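PDB 2X49: invasion protein INVA from Salmonella enterica, which takes part in bacterial invasion of the intestinal epithelium as an inner-membrane export apparatus protein of the type III secretion system. Local coordinates for residues M78-E86 and L283-V291; M4-L12 and V41-R49. One frame throughout, in Å; residues are numbered along the deposited sequence.

Interaction 1 of 2, residues M78-E86 and L283-V291; sequences MRVVNYSDE and LLIAHKDLV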
loop_
_atom_site.group_PDB
_atom_site.type_symbol
_atom_site.label_atom_id
_atom_site.label_comp_id
_atom_site.label_asym_id
_atom_site.label_seq_id
_atom_site.Cartn_x
_atom_site.Cartn_y
_atom_site.Cartn_z
ATOM N N MET A 78 21.347 6.952 -3.377
ATOM C CA MET A 78 20.771 6.028 -2.402
ATOM C C MET A 78 19.743 6.757 -1.559
ATOM O O MET A 78 19.977 7.840 -1.061
ATOM C CB MET A 78 21.862 5.468 -1.473
ATOM C CG MET A 78 22.888 4.668 -2.158
ATOM S SD MET A 78 22.272 3.127 -2.824
ATOM C CE MET A 78 22.058 2.192 -1.284
ATOM N N ARG A 79 18.628 6.092 -1.298
ATOM C CA ARG A 79 17.623 6.697 -0.423
ATOM C C ARG A 79 17.807 6.329 1.032
ATOM O O ARG A 79 17.983 5.150 1.357
ATOM C CB ARG A 79 16.225 6.296 -0.871
ATOM C CG ARG A 79 15.199 7.029 -0.048
ATOM C CD ARG A 79 13.731 6.706 -0.313
ATOM N NE ARG A 79 12.968 7.049 0.897
ATOM C CZ ARG A 79 11.933 6.371 1.380
ATOM N NH1 ARG A 79 11.477 5.294 0.751
ATOM N NH2 ARG A 79 11.349 6.769 2.515
ATOM N N VAL A 80 17.730 7.351 1.883
ATOM C CA VAL A 80 17.755 7.204 3.365
ATOM C C VAL A 80 16.329 7.057 3.840
ATOM O O VAL A 80 15.576 8.003 3.992
ATOM C CB VAL A 80 18.446 8.376 4.115
ATOM C CG1 VAL A 80 18.708 7.988 5.612
ATOM C CG2 VAL A 80 19.779 8.713 3.471
ATOM N N VAL A 81 15.976 5.821 4.126
ATOM C CA VAL A 81 14.553 5.478 4.481
ATOM C C VAL A 81 14.103 6.091 5.794
ATOM O O VAL A 81 13.027 6.672 5.886
ATOM C CB VAL A 81 14.297 3.945 4.444
ATOM C CG1 VAL A 81 12.845 3.559 4.865
ATOM C CG2 VAL A 81 14.621 3.345 3.029
ATOM N N ASN A 82 14.947 5.982 6.803
ATOM C CA ASN A 82 14.675 6.519 8.149
ATOM C C ASN A 82 15.487 7.779 8.438
ATOM O O ASN A 82 16.066 7.974 9.498
ATOM C CB ASN A 82 14.857 5.452 9.239
ATOM C CG ASN A 82 16.284 4.946 9.339
ATOM O OD1 ASN A 82 17.064 5.136 8.424
ATOM N ND2 ASN A 82 16.627 4.287 10.450
ATOM N N TYR A 83 15.451 8.669 7.468
ATOM C CA TYR A 83 16.126 9.987 7.599
ATOM C C TYR A 83 15.740 10.762 8.864
ATOM O O TYR A 83 14.615 10.702 9.362
ATOM C CB TYR A 83 15.781 10.859 6.391
ATOM C CG TYR A 83 16.543 12.160 6.347
ATOM C CD1 TYR A 83 17.827 12.223 5.838
ATOM C CD2 TYR A 83 15.970 13.333 6.824
ATOM C CE1 TYR A 83 18.541 13.424 5.813
ATOM C CE2 TYR A 83 16.672 14.565 6.787
ATOM C CZ TYR A 83 17.954 14.596 6.285
ATOM O OH TYR A 83 18.617 15.816 6.269
ATOM N N SER A 84 16.735 11.448 9.396
ATOM C CA SER A 84 16.541 12.545 10.345
ATOM C C SER A 84 17.497 13.701 10.092
ATOM O O SER A 84 18.513 13.574 9.406
ATOM C CB SER A 84 16.677 12.084 11.774
ATOM O OG SER A 84 18.029 12.023 12.182
ATOM N N ASP A 85 17.088 14.816 10.657
ATOM C CA ASP A 85 17.723 16.143 10.440
ATOM C C ASP A 85 19.134 16.112 10.977
ATOM O O ASP A 85 19.987 16.950 10.666
ATOM C CB ASP A 85 16.953 17.267 11.135
ATOM C CG ASP A 85 15.817 17.794 10.287
ATOM O OD1 ASP A 85 15.919 17.726 9.042
ATOM O OD2 ASP A 85 14.845 18.310 10.878
ATOM N N GLU A 86 19.356 15.116 11.812
ATOM C CA GLU A 86 20.678 14.896 12.377
ATOM C C GLU A 86 21.721 14.757 11.263
ATOM O O GLU A 86 22.909 15.085 11.421
ATOM C CB GLU A 86 20.690 13.714 13.379
ATOM C CG GLU A 86 21.865 12.763 13.284
ATOM C CD GLU A 86 21.811 11.597 14.303
ATOM O OE1 GLU A 86 21.888 10.434 13.823
ATOM O OE2 GLU A 86 21.706 11.820 15.562
ATOM N N LEU A 283 6.869 15.392 9.484
ATOM C CA LEU A 283 7.471 14.014 9.368
ATOM C C LEU A 283 8.537 13.951 8.288
ATOM O O LEU A 283 8.396 14.548 7.206
ATOM C CB LEU A 283 6.442 12.932 9.077
ATOM C CG LEU A 283 5.323 12.845 10.088
ATOM C CD1 LEU A 283 4.386 11.735 9.719
ATOM C CD2 LEU A 283 5.989 12.668 11.460
ATOM N N LEU A 284 9.595 13.204 8.597
ATOM C CA LEU A 284 10.745 13.045 7.683
ATOM C C LEU A 284 10.871 11.661 7.070
ATOM O O LEU A 284 11.810 11.401 6.273
ATOM C CB LEU A 284 12.064 13.366 8.382
ATOM C CG LEU A 284 12.213 14.769 8.924
ATOM C CD1 LEU A 284 13.615 14.906 9.513
ATOM C CD2 LEU A 284 12.005 15.811 7.824
ATOM N N ILE A 285 9.956 10.797 7.473
ATOM C CA ILE A 285 9.777 9.485 6.846
ATOM C C ILE A 285 8.533 9.529 5.929
ATOM O O ILE A 285 7.466 9.943 6.334
ATOM C CB ILE A 285 9.689 8.384 7.899
ATOM C CG1 ILE A 285 11.010 8.352 8.691
ATOM C CG2 ILE A 285 9.418 7.053 7.283
ATOM C CD1 ILE A 285 11.086 7.164 9.626
ATOM N N ALA A 286 8.722 9.149 4.672
ATOM C CA ALA A 286 7.615 9.174 3.672
ATOM C C ALA A 286 6.449 8.317 4.114
ATOM O O ALA A 286 6.610 7.295 4.749
ATOM C CB ALA A 286 8.098 8.685 2.324
ATOM N N HIS A 287 5.259 8.743 3.730
ATOM C CA HIS A 287 4.029 8.062 4.164
ATOM C C HIS A 287 3.936 6.619 3.757
ATOM O O HIS A 287 3.389 5.827 4.530
ATOM C CB HIS A 287 2.771 8.822 3.707
ATOM C CG HIS A 287 2.731 10.219 4.224
ATOM N ND1 HIS A 287 1.859 11.177 3.744
ATOM C CD2 HIS A 287 3.510 10.836 5.145
ATOM C CE1 HIS A 287 2.096 12.322 4.367
ATOM N NE2 HIS A 287 3.092 12.141 5.220
ATOM N N LYS A 288 4.464 6.269 2.577
ATOM C CA LYS A 288 4.371 4.865 2.114
ATOM C C LYS A 288 5.170 3.937 2.988
ATOM O O LYS A 288 4.979 2.732 2.941
ATOM C CB LYS A 288 4.812 4.642 0.668
ATOM C CG LYS A 288 6.190 5.027 0.374
ATOM C CD LYS A 288 6.578 4.724 -1.102
ATOM C CE LYS A 288 8.026 5.065 -1.371
ATOM N NZ LYS A 288 8.875 4.028 -0.725
ATOM N N ASP A 289 6.050 4.517 3.795
ATOM C CA ASP A 289 7.002 3.754 4.647
ATOM C C ASP A 289 6.576 3.719 6.105
ATOM O O ASP A 289 7.308 3.224 7.016
ATOM C CB ASP A 289 8.428 4.311 4.494
ATOM C CG ASP A 289 9.004 4.070 3.074
ATOM O OD1 ASP A 289 9.097 2.899 2.629
ATOM O OD2 ASP A 289 9.376 5.061 2.397
ATOM N N LEU A 290 5.414 4.278 6.330
ATOM C CA LEU A 290 4.745 4.345 7.653
ATOM C C LEU A 290 3.460 3.582 7.677
ATOM O O LEU A 290 2.897 3.282 6.653
ATOM C CB LEU A 290 4.410 5.800 8.006
ATOM C CG LEU A 290 5.581 6.733 8.292
ATOM C CD1 LEU A 290 5.186 8.221 8.468
ATOM C CD2 LEU A 290 6.457 6.275 9.475
ATOM N N VAL A 291 2.984 3.328 8.889
ATOM C CA VAL A 291 1.565 2.984 9.069
ATOM C C VAL A 291 0.995 3.804 10.185
ATOM O O VAL A 291 1.688 4.212 11.128
ATOM C CB VAL A 291 1.337 1.479 9.339
ATOM C CG1 VAL A 291 1.748 0.633 8.072
ATOM C CG2 VAL A 291 2.071 1.031 10.600
HETATM O O HOH W 1 11.635 9.963 3.855
#
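Arg79 meets Asp289 through its side-chain torsions: CG stands anti to the backbone N (chi1 -175°), and the extended run from CG to NE carries the guanidinium across to the carboxylate. Asp289 turns its own CG anti to the carbonyl carbon (chi1 -67°) and comes from the opposite direction. The result is a salt-bridge network of Arg79, Lys288 and Asp289 in the cytoplasmic C-terminal domain of this FHIPEP-family protein. It joins strand 78-80, in an antiparallel sheet, and the loop after it to the loop between helix 266-280 and strand 291-294 of a parallel sheet. Arg79 grips end-on, and both nitrogens go to one oxygen. Arg79 NH2 lies 2.6 Å from Asp289 OD2, and Arg79 NH1 lies 2.7 Å from the same atom. Both reach it from the same face of the carboxylate, whose plane is 35° from that of the guanidinium. Lys288 NZ adds a long, weak bond to Asp289 OD2. Lys288 NZ also sits 3.2 Å from Arg79 NH1, a close pair of cations. Glu128 bridges to both of them, which probably offsets the charge, and His131 bonds Lys288 NZ. Arg123 takes the other oxygen of Asp289.

Beyond the charge cluster, Leu284 and Ile285 pack their methyl ends on the turn after the strand. Ile285 lays CD1 against Asn82 CA at 3.9 Å, with CG1 close to Val81 O. Leu284 CD1 meets the edge of the Tyr83 ring, 3.9 Å from Tyr83 CD2, and also touches the carboxylate of Asp85. Phe105 stacks on Tyr83. A water links the two halves: it donates to Leu284 O at 2.8 Å and takes weak bonds from Ala286 N and Arg79 NH2. Beside that water, Ala286 CB stands 3.8 Å from Arg79 NH2.

Interaction 2 of 2, residues M4-L12 and V41-R49; sequences MTETVPLIL and VRLPEVLLR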
loop_
_atom_site.group_PDB
_atom_site.type_symbol
_atom_site.label_atom_id
_atom_site.label_comp_id
_atom_site.label_asym_id
_atom_site.label_seq_id
_atom_site.Cartn_x
_atom_site.Cartn_y
_atom_site.Cartn_z
ATOM N N MET A 4 -9.081 -8.346 -18.460
ATOM C CA MET A 4 -8.824 -7.360 -17.384
ATOM C C MET A 4 -7.393 -6.895 -17.391
ATOM O O MET A 4 -7.068 -5.767 -17.014
ATOM C CB MET A 4 -9.105 -7.944 -15.997
ATOM C CG MET A 4 -10.559 -8.044 -15.619
ATOM S SD MET A 4 -11.398 -6.465 -15.418
ATOM C CE MET A 4 -10.064 -5.351 -14.992
ATOM N N THR A 5 -6.541 -7.820 -17.788
ATOM C CA THR A 5 -5.096 -7.575 -17.861
ATOM C C THR A 5 -4.687 -7.327 -19.302
ATOM O O THR A 5 -3.939 -6.404 -19.610
ATOM C CB THR A 5 -4.231 -8.736 -17.259
ATOM O OG1 THR A 5 -4.706 -10.002 -17.702
ATOM C CG2 THR A 5 -4.243 -8.700 -15.714
ATOM N N GLU A 6 -5.262 -8.148 -20.163
ATOM C CA GLU A 6 -4.756 -8.377 -21.528
ATOM C C GLU A 6 -5.000 -7.210 -22.474
ATOM O O GLU A 6 -4.350 -7.088 -23.499
ATOM C CB GLU A 6 -5.283 -9.694 -22.132
ATOM C CG GLU A 6 -4.550 -10.915 -21.571
ATOM C CD GLU A 6 -5.014 -12.265 -22.125
ATOM O OE1 GLU A 6 -5.847 -12.327 -23.061
ATOM O OE2 GLU A 6 -4.534 -13.298 -21.601
ATOM N N THR A 7 -5.936 -6.354 -22.122
ATOM C CA THR A 7 -6.376 -5.309 -23.063
ATOM C C THR A 7 -5.956 -3.925 -22.637
ATOM O O THR A 7 -6.220 -2.938 -23.323
ATOM C CB THR A 7 -7.909 -5.343 -23.317
ATOM O OG1 THR A 7 -8.618 -5.067 -22.105
ATOM C CG2 THR A 7 -8.344 -6.702 -23.848
ATOM N N VAL A 8 -5.291 -3.880 -21.492
ATOM C CA VAL A 8 -5.020 -2.609 -20.818
ATOM C C VAL A 8 -3.589 -2.474 -20.293
ATOM O O VAL A 8 -3.372 -2.434 -19.088
ATOM C CB VAL A 8 -5.955 -2.385 -19.602
ATOM C CG1 VAL A 8 -5.805 -3.516 -18.552
ATOM C CG2 VAL A 8 -5.664 -1.011 -18.970
ATOM N N PRO A 9 -2.615 -2.326 -21.182
ATOM C CA PRO A 9 -1.226 -2.209 -20.663
ATOM C C PRO A 9 -0.913 -0.989 -19.855
ATOM O O PRO A 9 -1.484 0.074 -20.009
ATOM C CB PRO A 9 -0.379 -2.185 -21.935
ATOM C CG PRO A 9 -1.352 -1.702 -23.010
ATOM C CD PRO A 9 -2.681 -2.235 -22.643
ATOM N N LEU A 10 -0.004 -1.194 -18.941
ATOM C CA LEU A 10 0.549 -0.107 -18.142
ATOM C C LEU A 10 1.646 0.534 -18.960
ATOM O O LEU A 10 2.318 -0.145 -19.715
ATOM C CB LEU A 10 1.154 -0.666 -16.848
ATOM C CG LEU A 10 0.190 -1.339 -15.887
ATOM C CD1 LEU A 10 0.991 -2.104 -14.857
ATOM C CD2 LEU A 10 -0.733 -0.343 -15.269
ATOM N N ILE A 11 1.830 1.838 -18.819
ATOM C CA ILE A 11 2.886 2.547 -19.552
ATOM C C ILE A 11 3.718 3.307 -18.538
ATOM O O ILE A 11 3.184 3.951 -17.655
ATOM C CB ILE A 11 2.357 3.528 -20.615
ATOM C CG1 ILE A 11 1.559 2.790 -21.666
ATOM C CG2 ILE A 11 3.539 4.325 -21.274
ATOM C CD1 ILE A 11 0.746 3.686 -22.606
ATOM N N LEU A 12 5.028 3.140 -18.631
ATOM C CA LEU A 12 5.975 3.973 -17.857
ATOM C C LEU A 12 6.682 4.909 -18.815
ATOM O O LEU A 12 7.330 4.478 -19.742
ATOM C CB LEU A 12 7.010 3.124 -17.149
ATOM C CG LEU A 12 6.506 2.065 -16.196
ATOM C CD1 LEU A 12 7.613 1.181 -15.598
ATOM C CD2 LEU A 12 5.768 2.723 -15.084
ATOM N N VAL A 41 -1.204 -11.467 -7.378
ATOM C CA VAL A 41 -1.948 -11.208 -8.631
ATOM C C VAL A 41 -1.036 -10.676 -9.715
ATOM O O VAL A 41 0.056 -10.160 -9.487
ATOM C CB VAL A 41 -3.180 -10.310 -8.422
ATOM C CG1 VAL A 41 -4.147 -10.943 -7.349
ATOM C CG2 VAL A 41 -2.731 -8.939 -7.997
ATOM N N ARG A 42 -1.525 -10.810 -10.925
ATOM C CA ARG A 42 -0.733 -10.497 -12.114
ATOM C C ARG A 42 -1.044 -9.111 -12.613
ATOM O O ARG A 42 -2.200 -8.689 -12.651
ATOM C CB ARG A 42 -1.039 -11.465 -13.219
ATOM C CG ARG A 42 -0.949 -12.913 -12.889
ATOM C CD ARG A 42 0.441 -13.363 -13.110
ATOM N NE ARG A 42 0.575 -14.825 -13.068
ATOM C CZ ARG A 42 1.760 -15.421 -13.123
ATOM N NH1 ARG A 42 2.818 -14.676 -13.274
ATOM N NH2 ARG A 42 1.880 -16.725 -13.042
ATOM N N LEU A 43 0.019 -8.379 -12.928
ATOM C CA LEU A 43 -0.178 -7.100 -13.643
ATOM C C LEU A 43 -0.359 -7.270 -15.130
ATOM O O LEU A 43 0.025 -8.276 -15.691
ATOM C CB LEU A 43 1.024 -6.157 -13.390
ATOM C CG LEU A 43 1.350 -5.735 -11.951
ATOM C CD1 LEU A 43 2.730 -5.021 -11.844
ATOM C CD2 LEU A 43 0.284 -4.812 -11.481
ATOM N N PRO A 44 -0.932 -6.249 -15.795
ATOM C CA PRO A 44 -0.889 -6.220 -17.244
ATOM C C PRO A 44 0.529 -6.063 -17.738
ATOM O O PRO A 44 1.454 -5.845 -16.963
ATOM C CB PRO A 44 -1.618 -4.914 -17.590
ATOM C CG PRO A 44 -2.420 -4.591 -16.367
ATOM C CD PRO A 44 -1.582 -5.044 -15.251
ATOM N N GLU A 45 0.651 -6.184 -19.030
ATOM C CA GLU A 45 1.937 -5.866 -19.707
ATOM C C GLU A 45 2.337 -4.444 -19.410
ATOM O O GLU A 45 1.524 -3.563 -19.119
ATOM C CB GLU A 45 1.771 -6.025 -21.213
ATOM C CG GLU A 45 1.457 -7.418 -21.703
ATOM C CD GLU A 45 2.684 -8.176 -22.124
ATOM O OE1 GLU A 45 3.812 -7.645 -22.003
ATOM O OE2 GLU A 45 2.504 -9.274 -22.655
ATOM N N VAL A 46 3.642 -4.270 -19.313
ATOM C CA VAL A 46 4.252 -2.992 -19.004
ATOM C C VAL A 46 5.094 -2.547 -20.179
ATOM O O VAL A 46 5.984 -3.241 -20.621
ATOM C CB VAL A 46 5.119 -3.110 -17.775
ATOM C CG1 VAL A 46 5.876 -1.798 -17.526
ATOM C CG2 VAL A 46 4.297 -3.515 -16.501
ATOM N N LEU A 47 4.701 -1.426 -20.736
ATOM C CA LEU A 47 5.381 -0.800 -21.894
ATOM C C LEU A 47 6.200 0.395 -21.404
ATOM O O LEU A 47 5.768 1.185 -20.567
ATOM C CB LEU A 47 4.402 -0.342 -23.005
ATOM C CG LEU A 47 3.310 -1.340 -23.378
ATOM C CD1 LEU A 47 2.306 -0.766 -24.373
ATOM C CD2 LEU A 47 3.913 -2.605 -23.958
ATOM N N LEU A 48 7.404 0.492 -21.906
ATOM C CA LEU A 48 8.242 1.710 -21.702
ATOM C C LEU A 48 8.141 2.618 -22.916
ATOM O O LEU A 48 8.178 2.181 -24.080
ATOM C CB LEU A 48 9.739 1.396 -21.466
ATOM C CG LEU A 48 10.113 0.431 -20.345
ATOM C CD1 LEU A 48 11.646 0.386 -20.127
ATOM C CD2 LEU A 48 9.408 0.640 -19.046
ATOM N N ARG A 49 8.030 3.904 -22.619
ATOM C CA ARG A 49 7.957 4.958 -23.638
ATOM C C ARG A 49 8.841 6.121 -23.214
ATOM O O ARG A 49 8.911 6.430 -22.045
ATOM C CB ARG A 49 6.511 5.403 -23.836
ATOM C CG ARG A 49 6.284 6.512 -24.810
ATOM C CD ARG A 49 4.774 6.652 -25.170
ATOM N NE ARG A 49 4.137 5.360 -25.477
ATOM C CZ ARG A 49 2.829 5.193 -25.686
ATOM N NH1 ARG A 49 2.007 6.227 -25.617
ATOM N NH2 ARG A 49 2.334 3.986 -25.950
HETATM O O HOH W 2 -1.661 -6.448 -20.920
#
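Leu10, Ile11 and Leu12 pair with Val46, Leu47 and Leu48 as parallel neighbours in a mixed sheet. With the helices between them, the strands form a beta-alpha-beta crossover. Four backbone hydrogen bonds join them. Leu10 N gives to Glu45 O at 2.8 Å, and Leu47 N gives to Leu10 O at 2.9 Å in an almost straight bond (177°). Leu12 N then gives to Leu47 O, and Arg49 N to Leu12 O. Ile11 CA adds a CA-H...O contact to Leu47 O at 3.3 Å. A water donates to Thr5 O at 2.6 Å and accepts from Glu45 N.

The side-chain contacts fall on two faces. On one, Leu10 CD1 lies against Pro44 CD and Val46 CG2. Leu12 CD1 touches Val46 CG1 and, at 3.9 Å, Leu48 CD2. Helices 27-39 and 125-139 cover this face. On the other, Pro9 CB meets Leu47 CD1. Ile11 CD1 rests over one face of the Arg49 guanidinium, 3.7 Å from Arg49 NH2. Ahead of the strands, Pro44 CB packs against Thr5 O and Val8 O.

Backbone bonds hold the strands in register whatever the side chains, while the apolar carbons tie one face to the helices.

Overall arrangement
The two contacts hold different elements of the domain and do not touch; their nearest atoms are about 14 Å apart. Both are partly buried. Interaction 2 lies within one mixed sheet and pairs two strands close in sequence, with helices 16-24 and 27-39 on the connection between them. Interaction 1 joins segments 197 residues apart and brings an antiparallel sheet against a loop leading into a parallel one. Their chemistry differs accordingly. Interaction 2 rests on backbone bonds and an apolar face, with exposed Leu47 and Arg49 on the other face. Interaction 1 combines a side-chain charge network with packing of Leu284 and Ile285, and buries less surface, 397 against 696 Å². Helix 125-139 serves both, giving leucines to interaction 2 and polar partners to interaction 1.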